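Local coordinates for protein beta-lactamase (PDB 6KBY) that probably hydrolyses beta-lactam antibiotics to substituted beta-amino acids, as a class C serine enzyme, and is seen here with adenosine monophosphate in its active-site pocket, at residues 79-84 with 166-171; 262-267 with 277-282; 242-247 with 332-337; 65-70 with 343-348. One frame throughout, in Å; residues are numbered along the deposited sequence.

Overall arrangement
Interactions 1 and 2 touch in the all-helical part of the molecule where it meets the large antiparallel sheet: Thr263 CG2 packs 3.7 Å from Ser82 CB. Interaction 3 adjoins interaction 2, joined by a hydrogen bond from His264 NE2 to Asn244 OD1 (2.7 Å) and by the Trp279 and Phe334 rings. Interaction 4 lies about 22 Å, centre to centre, from interaction 2; it meets interaction 3 through Ile332 and Val343 on neighbouring strands. Interactions 2 and 4 come nearest the AMP pocket: the side chains of Trp279 and Val69 are about 12 Å and 8 Å from the nucleotide, and Gly70 touches it. Interaction 1 is remote from the site.

Interaction 1: 79-84 with 166-171; sequences TLASYA and MIAAKS
Ala168 presses its methyl against the backbone of Ala81, with CB 3.5 Å from Ala81 CA and 3.9 Å from Ala81 CB, and this is the tight part of the contact. Because both residues are alanines, segments 79-84 and 166-171 can settle with their axes 8.5 Å apart, running in roughly the same direction at 39°. Leu80 flanks the pair. Its CG stands opposite the backbone N (chi1 -172°), which carries CD2 alongside the second helix to within 4.0 Å of Ala168 CB and 4.2 Å of Ala169 CB. Tyr176 of helix 176-187 touches both Leu80 and Ala169.

The C-terminal ends of the segments form the solvent side, which is also the more polar one: Ser171 is partly exposed and neighbouring Lys170 reaches solvent. There Ala84 CB comes 3.3 Å from Ser171 OG. The hydroxyl donates back along its own helix to Ala168 O (2.8 Å), a bond that keeps a polar group satisfied beside a methyl. Small apolar residues at the crossing and a self-bonded serine at the margin imply that the helices are joined by shape and by the burial of carbon, with polarity contained within one helix.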
loop_
_atom_site.group_PDB
_atom_site.type_symbol
_atom_site.label_atom_id
_atom_site.label_comp_id
_atom_site.label_asym_id
_atom_site.label_seq_id
_atom_site.Cartn_x
_atom_site.Cartn_y
_atom_site.Cartn_z
ATOM N N THR A 79 3.620 7.529 4.133
ATOM C CA THR A 79 2.913 8.453 5.013
ATOM C C THR A 79 3.808 8.892 6.165
ATOM O O THR A 79 3.809 10.067 6.543
ATOM C CB THR A 79 1.609 7.824 5.512
ATOM O OG1 THR A 79 0.773 7.497 4.394
ATOM C CG2 THR A 79 0.847 8.795 6.408
ATOM N N LEU A 80 4.609 7.970 6.705
ATOM C CA LEU A 80 5.539 8.339 7.768
ATOM C C LEU A 80 6.598 9.315 7.272
ATOM O O LEU A 80 6.908 10.298 7.954
ATOM C CB LEU A 80 6.188 7.090 8.365
ATOM C CG LEU A 80 7.018 7.386 9.619
ATOM C CD1 LEU A 80 6.122 7.757 10.798
ATOM C CD2 LEU A 80 7.923 6.212 9.966
ATOM N N ALA A 81 7.167 9.062 6.092
ATOM C CA ALA A 81 8.147 9.995 5.539
ATOM C C ALA A 81 7.526 11.361 5.291
ATOM O O ALA A 81 8.153 12.398 5.551
ATOM C CB ALA A 81 8.734 9.431 4.246
ATOM N N SER A 82 6.290 11.381 4.790
ATOM C CA SER A 82 5.598 12.639 4.562
ATOM C C SER A 82 5.330 13.358 5.878
ATOM O O SER A 82 5.460 14.588 5.964
ATOM C CB SER A 82 4.303 12.354 3.806
ATOM O OG SER A 82 3.654 13.553 3.461
ATOM N N TYR A 83 4.971 12.606 6.922
ATOM C CA TYR A 83 4.779 13.199 8.240
ATOM C C TYR A 83 6.074 13.806 8.759
ATOM O O TYR A 83 6.082 14.930 9.277
ATOM C CB TYR A 83 4.239 12.136 9.194
ATOM C CG TYR A 83 4.002 12.616 10.603
ATOM C CD1 TYR A 83 2.944 13.463 10.900
ATOM C CD2 TYR A 83 4.817 12.194 11.644
ATOM C CE1 TYR A 83 2.719 13.896 12.196
ATOM C CE2 TYR A 83 4.598 12.621 12.940
ATOM C CZ TYR A 83 3.548 13.468 13.208
ATOM O OH TYR A 83 3.322 13.897 14.497
ATOM N N ALA A 84 7.188 13.094 8.603
ATOM C CA ALA A 84 8.476 13.662 8.984
ATOM C C ALA A 84 8.777 14.919 8.181
ATOM O O ALA A 84 9.314 15.899 8.718
ATOM C CB ALA A 84 9.578 12.621 8.794
ATOM N N MET A 166 12.980 3.625 7.120
ATOM C CA MET A 166 14.064 3.692 8.094
ATOM C C MET A 166 14.508 5.133 8.317
ATOM O O MET A 166 14.690 5.573 9.460
ATOM C CB MET A 166 15.225 2.838 7.589
ATOM C CG MET A 166 16.419 2.726 8.517
ATOM S SD MET A 166 17.803 1.919 7.685
ATOM C CE MET A 166 18.514 3.311 6.822
ATOM N N ILE A 167 14.692 5.880 7.227
ATOM C CA ILE A 167 15.111 7.273 7.323
ATOM C C ILE A 167 14.036 8.108 8.000
ATOM O O ILE A 167 14.327 8.953 8.856
ATOM C CB ILE A 167 15.452 7.803 5.920
ATOM C CG1 ILE A 167 16.758 7.185 5.424
ATOM C CG2 ILE A 167 15.542 9.321 5.912
ATOM C CD1 ILE A 167 16.997 7.388 3.937
ATOM N N ALA A 168 12.776 7.889 7.626
ATOM C CA ALA A 168 11.684 8.642 8.230
ATOM C C ALA A 168 11.641 8.423 9.736
ATOM O O ALA A 168 11.538 9.381 10.510
ATOM C CB ALA A 168 10.363 8.226 7.593
ATOM N N ALA A 169 11.715 7.164 10.171
ATOM C CA ALA A 169 11.642 6.880 11.600
ATOM C C ALA A 169 12.818 7.500 12.342
ATOM O O ALA A 169 12.641 8.133 13.391
ATOM C CB ALA A 169 11.589 5.372 11.837
ATOM N N LYS A 170 14.028 7.344 11.802
ATOM C CA LYS A 170 15.199 7.915 12.459
ATOM C C LYS A 170 15.062 9.424 12.606
ATOM O O LYS A 170 15.430 9.989 13.645
ATOM C CB LYS A 170 16.463 7.557 11.678
ATOM C CG LYS A 170 17.755 8.083 12.287
ATOM C CD LYS A 170 18.103 7.332 13.562
ATOM C CE LYS A 170 19.432 7.792 14.134
ATOM N NZ LYS A 170 19.801 6.999 15.338
ATOM N N SER A 171 14.523 10.095 11.585
ATOM C CA SER A 171 14.356 11.542 11.670
ATOM C C SER A 171 13.376 11.942 12.763
ATOM O O SER A 171 13.421 13.086 13.238
ATOM C CB SER A 171 13.913 12.117 10.321
ATOM O OG SER A 171 12.525 11.939 10.097
#

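Interaction 2: 262-267 with 277-282; sequences ATHTGY and LMWEQL
His264 and Trp279 form a T-shaped pair: the imidazole turns an edge to the face of the indole's five-membered ring, the planes standing at 86° with centroids 5.5 Å apart. The edge of the indole is taken by Thr263, whose CB lies in the ring plane and whose OG1 sits 3.2 Å from Trp279 CD1. That hydroxyl finds its hydrogen bond with Leu260 O, while His264 NE2 bonds to Asn244. The phenol of Tyr267 has Thr265 C over one face, near the rim, and Leu277 N at its edge; Tyr267 CE2 is 4.2 Å from Leu277 CD1.

The backbone tie is Leu277 N to Thr263 O (3.0 Å, 147°). It grips a type I turn, Ala262 to Thr265, whose opening carbonyl is held twice: Thr265 N and Thr265 OG1 (2.8 Å) both reach Ala262 O. Threonine suits both turn positions, since its hydroxyl can answer a nearby main-chain carbonyl as its methyl packs. The turn leads from helix 255-262 into strand 266-270. Trp279 touches Thr75 and Lys321, the latter in a pattern resembling the KTG motif of this family. Ring packing and braced turn are consistent with a well-defined indole orientation, about 10 Å from the Ser71 side chain.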
loop_
_atom_site.group_PDB
_atom_site.type_symbol
_atom_site.label_atom_id
_atom_site.label_comp_id
_atom_site.label_asym_id
_atom_site.label_seq_id
_atom_site.Cartn_x
_atom_site.Cartn_y
_atom_site.Cartn_z
ATOM N N ALA A 262 -0.086 14.907 1.170
ATOM C CA ALA A 262 1.156 15.137 0.442
ATOM C C ALA A 262 1.736 13.863 -0.155
ATOM O O ALA A 262 2.537 13.952 -1.093
ATOM C CB ALA A 262 2.197 15.832 1.327
ATOM N N THR A 263 1.363 12.680 0.352
ATOM C CA THR A 263 1.847 11.459 -0.293
ATOM C C THR A 263 1.307 11.312 -1.705
ATOM O O THR A 263 1.849 10.507 -2.475
ATOM C CB THR A 263 1.514 10.174 0.479
ATOM O OG1 THR A 263 0.096 9.977 0.522
ATOM C CG2 THR A 263 2.100 10.169 1.883
ATOM N N HIS A 264 0.234 12.034 -2.043
ATOM C CA HIS A 264 -0.356 11.969 -3.373
ATOM C C HIS A 264 0.326 12.896 -4.371
ATOM O O HIS A 264 -0.135 12.980 -5.514
ATOM C CB HIS A 264 -1.841 12.359 -3.350
ATOM C CG HIS A 264 -2.663 11.714 -2.273
ATOM N ND1 HIS A 264 -3.967 12.092 -2.045
ATOM C CD2 HIS A 264 -2.390 10.743 -1.366
ATOM C CE1 HIS A 264 -4.462 11.390 -1.042
ATOM N NE2 HIS A 264 -3.529 10.561 -0.614
ATOM N N THR A 265 1.383 13.603 -3.971
ATOM C CA THR A 265 2.106 14.472 -4.887
ATOM C C THR A 265 2.730 13.619 -5.982
ATOM O O THR A 265 3.316 12.571 -5.702
ATOM C CB THR A 265 3.205 15.207 -4.116
ATOM O OG1 THR A 265 2.608 15.923 -3.028
ATOM C CG2 THR A 265 3.934 16.185 -5.009
ATOM N N GLY A 266 2.583 14.055 -7.234
ATOM C CA GLY A 266 3.109 13.315 -8.371
ATOM C C GLY A 266 4.523 13.730 -8.718
ATOM O O GLY A 266 4.786 14.903 -9.004
ATOM N N TYR A 267 5.450 12.773 -8.699
ATOM C CA TYR A 267 6.871 13.065 -8.840
ATOM C C TYR A 267 7.495 12.540 -10.121
ATOM O O TYR A 267 8.460 13.141 -10.609
ATOM C CB TYR A 267 7.647 12.499 -7.646
ATOM C CG TYR A 267 7.321 13.164 -6.334
ATOM C CD1 TYR A 267 7.678 14.481 -6.102
ATOM C CD2 TYR A 267 6.658 12.474 -5.323
ATOM C CE1 TYR A 267 7.395 15.095 -4.904
ATOM C CE2 TYR A 267 6.371 13.080 -4.111
ATOM C CZ TYR A 267 6.740 14.393 -3.910
ATOM O OH TYR A 267 6.481 15.031 -2.715
ATOM N N LEU A 277 4.359 9.416 -3.761
ATOM C CA LEU A 277 5.197 8.852 -2.703
ATOM C C LEU A 277 4.548 7.521 -2.340
ATOM O O LEU A 277 3.583 7.449 -1.566
ATOM C CB LEU A 277 5.307 9.795 -1.508
ATOM C CG LEU A 277 6.616 9.637 -0.728
ATOM C CD1 LEU A 277 7.813 10.121 -1.543
ATOM C CD2 LEU A 277 6.556 10.356 0.613
ATOM N N MET A 278 5.066 6.455 -2.964
ATOM C CA MET A 278 4.549 5.086 -2.905
ATOM C C MET A 278 3.183 4.879 -3.564
ATOM O O MET A 278 3.026 3.924 -4.331
ATOM C CB MET A 278 4.624 4.487 -1.496
ATOM C CG MET A 278 6.063 4.279 -1.039
ATOM S SD MET A 278 6.888 3.020 -2.025
ATOM C CE MET A 278 8.594 3.565 -1.923
ATOM N N TRP A 279 2.190 5.732 -3.294
ATOM C CA TRP A 279 0.942 5.653 -4.049
ATOM C C TRP A 279 1.222 5.829 -5.536
ATOM O O TRP A 279 2.191 6.485 -5.933
ATOM C CB TRP A 279 -0.048 6.730 -3.601
ATOM C CG TRP A 279 -0.594 6.544 -2.236
ATOM C CD1 TRP A 279 -0.290 7.278 -1.131
ATOM C CD2 TRP A 279 -1.565 5.575 -1.825
ATOM N NE1 TRP A 279 -1.006 6.824 -0.053
ATOM C CE2 TRP A 279 -1.798 5.779 -0.454
ATOM C CE3 TRP A 279 -2.259 4.551 -2.483
ATOM C CZ2 TRP A 279 -2.698 5.000 0.272
ATOM C CZ3 TRP A 279 -3.155 3.778 -1.759
ATOM C CH2 TRP A 279 -3.359 4.001 -0.396
ATOM N N GLU A 280 0.355 5.241 -6.358
ATOM C CA GLU A 280 0.414 5.348 -7.805
ATOM C C GLU A 280 -0.939 5.846 -8.284
ATOM O O GLU A 280 -1.972 5.471 -7.720
ATOM C CB GLU A 280 0.708 3.975 -8.418
ATOM C CG GLU A 280 2.003 3.367 -7.896
ATOM C CD GLU A 280 2.101 1.867 -8.115
ATOM O OE1 GLU A 280 1.226 1.293 -8.804
ATOM O OE2 GLU A 280 3.056 1.255 -7.582
ATOM N N GLN A 281 -0.955 6.677 -9.323
ATOM C CA GLN A 281 -2.226 7.227 -9.768
ATOM C C GLN A 281 -2.273 7.326 -11.283
ATOM O O GLN A 281 -1.247 7.316 -11.972
ATOM C CB GLN A 281 -2.520 8.590 -9.137
ATOM C CG GLN A 281 -1.655 9.700 -9.679
ATOM C CD GLN A 281 -1.824 10.999 -8.911
ATOM O OE1 GLN A 281 -2.003 10.995 -7.695
ATOM N NE2 GLN A 281 -1.757 12.122 -9.623
ATOM N N LEU A 282 -3.499 7.441 -11.783
ATOM C CA LEU A 282 -3.770 7.677 -13.188
ATOM C C LEU A 282 -4.868 8.723 -13.292
ATOM O O LEU A 282 -5.719 8.814 -12.401
ATOM C CB LEU A 282 -4.255 6.400 -13.886
ATOM C CG LEU A 282 -3.249 5.256 -13.998
ATOM C CD1 LEU A 282 -3.270 4.379 -12.748
ATOM C CD2 LEU A 282 -3.536 4.425 -15.233
#

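Interaction 3: 242-247 with 332-337; sequences QANMGQ and IAFVPA
Met245 and Phe334 bury the most surface here, with Asn244 beside them. The methionine chain runs antiparallel to the phenylalanine side chain, and Met245 CG comes 3.6 Å from Phe334 CD2. Its sulfur continues past the ring at a slant, 5.1 Å from the centroid and 68° off the normal, a Met-aromatic contact. An extended chi2 (-169°) carries SD on to the main chain where the strand gives way to the 3-10 segment: Pro336 CA is 3.8 Å away and Val335 O 3.9 Å. A flexible, polarisable methionine suits a surface that changes from ring to main chain within a few atoms.

Phe334 reaches the helix end because its CG lies between the backbone N and the carbonyl carbon (chi1 60°). Asn244 meets the ring with carbon alone, CB to CZ at 3.7 Å. The amide turns to polar partners, OD1 accepting from His264 and ND2 donating to Tyr240 O of its own helix.

The helix finishes at this contact in a Schellman motif, with Gln247 N bonded to Gln242 O and Gly246 N to Ala243 O; Gly246 has the positive phi that glycine tolerates easily. Met245 O accepts from Lys339. The helix terminus is therefore seated on strand 328-335 by sulfur and carbon, while the polar groups named here bond to the helix itself, to His264 and to Lys339, which implies an essentially apolar face turned to the strand.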
loop_
_atom_site.group_PDB
_atom_site.type_symbol
_atom_site.label_atom_id
_atom_site.label_comp_id
_atom_site.label_asym_id
_atom_site.label_seq_id
_atom_site.Cartn_x
_atom_site.Cartn_y
_atom_site.Cartn_z
ATOM N N GLN A 242 -10.593 6.936 3.729
ATOM C CA GLN A 242 -11.333 8.161 4.021
ATOM C C GLN A 242 -10.408 9.277 4.482
ATOM O O GLN A 242 -10.594 10.442 4.106
ATOM C CB GLN A 242 -12.411 7.894 5.072
ATOM C CG GLN A 242 -13.558 7.046 4.581
ATOM C CD GLN A 242 -14.825 7.350 5.344
ATOM O OE1 GLN A 242 -14.992 6.911 6.482
ATOM N NE2 GLN A 242 -15.711 8.132 4.739
ATOM N N ALA A 243 -9.431 8.950 5.326
ATOM C CA ALA A 243 -8.479 9.961 5.781
ATOM C C ALA A 243 -7.689 10.529 4.608
ATOM O O ALA A 243 -7.414 11.738 4.548
ATOM C CB ALA A 243 -7.534 9.342 6.811
ATOM N N ASN A 244 -7.312 9.663 3.664
ATOM C CA ASN A 244 -6.645 10.089 2.442
ATOM C C ASN A 244 -7.530 10.956 1.556
ATOM O O ASN A 244 -7.003 11.644 0.676
ATOM C CB ASN A 244 -6.111 8.878 1.669
ATOM C CG ASN A 244 -4.714 8.487 2.109
ATOM O OD1 ASN A 244 -3.736 9.132 1.723
ATOM N ND2 ASN A 244 -4.607 7.446 2.938
ATOM N N MET A 245 -8.844 10.962 1.775
ATOM C CA MET A 245 -9.754 11.856 1.070
ATOM C C MET A 245 -10.245 12.998 1.947
ATOM O O MET A 245 -11.192 13.699 1.572
ATOM C CB MET A 245 -10.917 11.069 0.466
ATOM C CG MET A 245 -10.447 10.056 -0.567
ATOM S SD MET A 245 -11.767 9.321 -1.554
ATOM C CE MET A 245 -12.571 8.265 -0.359
ATOM N N GLY A 246 -9.614 13.211 3.098
ATOM C CA GLY A 246 -9.944 14.342 3.942
ATOM C C GLY A 246 -11.321 14.288 4.555
ATOM O O GLY A 246 -11.870 15.331 4.922
ATOM N N GLN A 247 -11.903 13.102 4.681
ATOM C CA GLN A 247 -13.290 12.991 5.108
ATOM C C GLN A 247 -13.462 12.932 6.615
ATOM O O GLN A 247 -14.599 13.034 7.094
ATOM C CB GLN A 247 -13.927 11.747 4.496
ATOM C CG GLN A 247 -14.103 11.817 2.998
ATOM C CD GLN A 247 -14.781 10.568 2.467
ATOM O OE1 GLN A 247 -14.176 9.504 2.400
ATOM N NE2 GLN A 247 -16.051 10.687 2.113
ATOM N N ILE A 332 -6.236 -1.510 -2.931
ATOM C CA ILE A 332 -6.954 -0.293 -2.574
ATOM C C ILE A 332 -7.016 0.601 -3.796
ATOM O O ILE A 332 -6.004 0.786 -4.484
ATOM C CB ILE A 332 -6.236 0.485 -1.451
ATOM C CG1 ILE A 332 -6.414 -0.234 -0.126
ATOM C CG2 ILE A 332 -6.729 1.955 -1.393
ATOM C CD1 ILE A 332 -5.767 0.448 1.050
ATOM N N ALA A 333 -8.183 1.201 -4.032
ATOM C CA ALA A 333 -8.302 2.271 -5.015
ATOM C C ALA A 333 -9.277 3.317 -4.500
ATOM O O ALA A 333 -10.266 2.984 -3.839
ATOM C CB ALA A 333 -8.792 1.747 -6.370
ATOM N N PHE A 334 -9.009 4.584 -4.815
ATOM C CA PHE A 334 -9.939 5.639 -4.449
ATOM C C PHE A 334 -9.827 6.799 -5.427
ATOM O O PHE A 334 -8.771 7.030 -6.024
ATOM C CB PHE A 334 -9.799 6.076 -2.980
ATOM C CG PHE A 334 -8.434 6.613 -2.599
ATOM C CD1 PHE A 334 -7.388 5.760 -2.276
ATOM C CD2 PHE A 334 -8.213 7.979 -2.519
ATOM C CE1 PHE A 334 -6.151 6.263 -1.900
ATOM C CE2 PHE A 334 -6.981 8.488 -2.145
ATOM C CZ PHE A 334 -5.950 7.627 -1.838
ATOM N N VAL A 335 -10.934 7.511 -5.583
ATOM C CA VAL A 335 -11.032 8.664 -6.466
ATOM C C VAL A 335 -11.488 9.846 -5.626
ATOM O O VAL A 335 -12.673 9.974 -5.311
ATOM C CB VAL A 335 -12.015 8.399 -7.622
ATOM C CG1 VAL A 335 -12.120 9.621 -8.517
ATOM C CG2 VAL A 335 -11.603 7.170 -8.426
ATOM N N PRO A 336 -10.568 10.730 -5.229
ATOM C CA PRO A 336 -10.965 11.793 -4.283
ATOM C C PRO A 336 -12.088 12.685 -4.790
ATOM O O PRO A 336 -12.963 13.077 -4.007
ATOM C CB PRO A 336 -9.653 12.547 -4.030
ATOM C CG PRO A 336 -8.579 11.506 -4.284
ATOM C CD PRO A 336 -9.110 10.687 -5.439
ATOM N N ALA A 337 -12.125 12.972 -6.094
ATOM C CA ALA A 337 -13.169 13.840 -6.635
ATOM C C ALA A 337 -14.557 13.264 -6.420
ATOM O O ALA A 337 -15.538 14.016 -6.345
ATOM C CB ALA A 337 -12.952 14.041 -8.130
#

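Interaction 4: 65-70 with 343-348; sequences TLFEVG and VMLANK
Strand 67-68, at the margin of a small three-stranded sheet, packs through Phe67 onto Leu345 of strand 340-346 in the large antiparallel sheet. The leucine approaches over one face of the phenyl ring: Leu345 CB sits 3.8 Å from the centroid and 16° off the normal, a CH-pi contact, and Leu345 CD1 is 3.7 Å from Phe67 CD1. The ring's in-plane edge meets the backbone beyond the strand, with Phe67 CE2 3.8 Å from Asn347 N. One flat residue can thus serve two surfaces, a leucine methylene over its face and a main chain at its rim.

The other leucine branch serves Val69, CD2 lying 3.9 Å from Val69 CG1. Val69 has CG1 opposite the carbonyl carbon (chi1 -60°), and this puts that methyl next to the leucine. Leu237 of helix 234-244 touches both residues. The segment then runs directly into the active site: Gly70 touches the AMP, and the next residue, Ser71, is its covalent attachment point, immediately before helix 72-86 in an SxxK pattern like that of other serine beta-lactamases. Gly70 adopts a positive phi, a conformation that glycine reaches more easily than other residues do.

Where the two backbones draw apart, water 1 mediates, lying 2.9 Å from Glu68 O and 3.0 Å from Ala346 O; it has more acceptors nearby than protons to give. The carboxylate of Glu68 accepts from Tyr205 and Val218 N and is hydrogen-bonded to Thr325, a residue of the AMP pocket. Asn347 spends its amide on Gly34 N and Leu52 O.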
loop_
_atom_site.group_PDB
_atom_site.type_symbol
_atom_site.label_atom_id
_atom_site.label_comp_id
_atom_site.label_asym_id
_atom_site.label_seq_id
_atom_site.Cartn_x
_atom_site.Cartn_y
_atom_site.Cartn_z
ATOM N N THR A 65 -11.534 -9.583 11.324
ATOM C CA THR A 65 -10.500 -10.404 10.709
ATOM C C THR A 65 -9.354 -9.545 10.202
ATOM O O THR A 65 -9.565 -8.568 9.475
ATOM C CB THR A 65 -11.077 -11.209 9.549
ATOM O OG1 THR A 65 -12.120 -12.063 10.031
ATOM C CG2 THR A 65 -9.990 -12.055 8.891
ATOM N N LEU A 66 -8.139 -9.943 10.564
ATOM C CA LEU A 66 -6.912 -9.303 10.121
ATOM C C LEU A 66 -6.363 -10.059 8.921
ATOM O O LEU A 66 -6.233 -11.292 8.954
ATOM C CB LEU A 66 -5.872 -9.318 11.244
ATOM C CG LEU A 66 -6.264 -8.549 12.503
ATOM C CD1 LEU A 66 -5.402 -8.972 13.679
ATOM C CD2 LEU A 66 -6.146 -7.055 12.272
ATOM N N PHE A 67 -6.036 -9.313 7.867
ATOM C CA PHE A 67 -5.393 -9.852 6.682
ATOM C C PHE A 67 -4.009 -9.230 6.546
ATOM O O PHE A 67 -3.804 -8.061 6.888
ATOM C CB PHE A 67 -6.175 -9.492 5.405
ATOM C CG PHE A 67 -7.543 -10.127 5.296
ATOM C CD1 PHE A 67 -8.637 -9.596 5.968
ATOM C CD2 PHE A 67 -7.744 -11.215 4.461
ATOM C CE1 PHE A 67 -9.899 -10.168 5.835
ATOM C CE2 PHE A 67 -8.999 -11.792 4.326
ATOM C CZ PHE A 67 -10.077 -11.264 5.012
ATOM N N GLU A 68 -3.064 -10.008 6.027
ATOM C CA GLU A 68 -1.818 -9.429 5.549
ATOM C C GLU A 68 -2.103 -8.625 4.293
ATOM O O GLU A 68 -2.851 -9.067 3.415
ATOM C CB GLU A 68 -0.817 -10.533 5.216
ATOM C CG GLU A 68 -0.433 -11.350 6.433
ATOM C CD GLU A 68 0.392 -12.589 6.129
ATOM O OE1 GLU A 68 0.798 -12.801 4.967
ATOM O OE2 GLU A 68 0.630 -13.365 7.076
ATOM N N VAL A 69 -1.499 -7.445 4.198
ATOM C CA VAL A 69 -1.690 -6.607 3.026
ATOM C C VAL A 69 -0.418 -6.384 2.228
ATOM O O VAL A 69 -0.451 -5.656 1.228
ATOM C CB VAL A 69 -2.397 -5.282 3.364
ATOM C CG1 VAL A 69 -3.770 -5.581 3.953
ATOM C CG2 VAL A 69 -1.565 -4.446 4.324
ATOM N N GLY A 70 0.690 -7.024 2.601
ATOM C CA GLY A 70 1.892 -6.936 1.794
ATOM C C GLY A 70 2.244 -5.502 1.454
ATOM O O GLY A 70 2.335 -4.668 2.353
ATOM N N VAL A 343 -11.543 -1.155 -0.655
ATOM C CA VAL A 343 -10.509 -2.031 -0.122
ATOM C C VAL A 343 -10.962 -3.460 -0.399
ATOM O O VAL A 343 -12.087 -3.830 -0.044
ATOM C CB VAL A 343 -10.359 -1.829 1.397
ATOM C CG1 VAL A 343 -9.264 -2.725 1.953
ATOM C CG2 VAL A 343 -10.109 -0.368 1.736
ATOM N N MET A 344 -10.100 -4.267 -1.018
ATOM C CA MET A 344 -10.398 -5.675 -1.260
ATOM C C MET A 344 -9.292 -6.503 -0.631
ATOM O O MET A 344 -8.140 -6.416 -1.066
ATOM C CB MET A 344 -10.463 -5.964 -2.758
ATOM C CG MET A 344 -11.597 -5.267 -3.478
ATOM S SD MET A 344 -11.379 -5.221 -5.269
ATOM C CE MET A 344 -11.221 -6.964 -5.664
ATOM N N LEU A 345 -9.643 -7.312 0.369
ATOM C CA LEU A 345 -8.685 -8.163 1.060
ATOM C C LEU A 345 -9.053 -9.624 0.855
ATOM O O LEU A 345 -10.225 -9.998 0.961
ATOM C CB LEU A 345 -8.669 -7.865 2.557
ATOM C CG LEU A 345 -8.475 -6.398 2.935
ATOM C CD1 LEU A 345 -8.409 -6.247 4.440
ATOM C CD2 LEU A 345 -7.232 -5.823 2.276
ATOM N N ALA A 346 -8.046 -10.450 0.582
ATOM C CA ALA A 346 -8.230 -11.879 0.375
ATOM C C ALA A 346 -7.090 -12.634 1.039
ATOM O O ALA A 346 -5.950 -12.155 1.077
ATOM C CB ALA A 346 -8.219 -12.237 -1.114
ATOM N N ASN A 347 -7.395 -13.839 1.527
ATOM C CA ASN A 347 -6.376 -14.742 2.061
ATOM C C ASN A 347 -5.934 -15.798 1.049
ATOM O O ASN A 347 -5.642 -16.957 1.390
ATOM C CB ASN A 347 -6.774 -15.340 3.408
ATOM C CG ASN A 347 -8.003 -16.212 3.332
ATOM O OD1 ASN A 347 -8.677 -16.263 2.301
ATOM N ND2 ASN A 347 -8.321 -16.887 4.440
ATOM N N LYS A 348 -5.865 -15.388 -0.213
ATOM C CA LYS A 348 -5.098 -16.074 -1.237
ATOM C C LYS A 348 -4.577 -15.000 -2.178
ATOM O O LYS A 348 -5.263 -14.005 -2.429
ATOM C CB LYS A 348 -5.931 -17.110 -1.999
ATOM C CG LYS A 348 -5.165 -17.806 -3.120
ATOM C CD LYS A 348 -5.936 -18.973 -3.698
ATOM C CE LYS A 348 -5.814 -20.196 -2.815
ATOM N NZ LYS A 348 -4.438 -20.775 -2.871
HETATM O O HOH W 1 -5.265 -9.308 1.858
#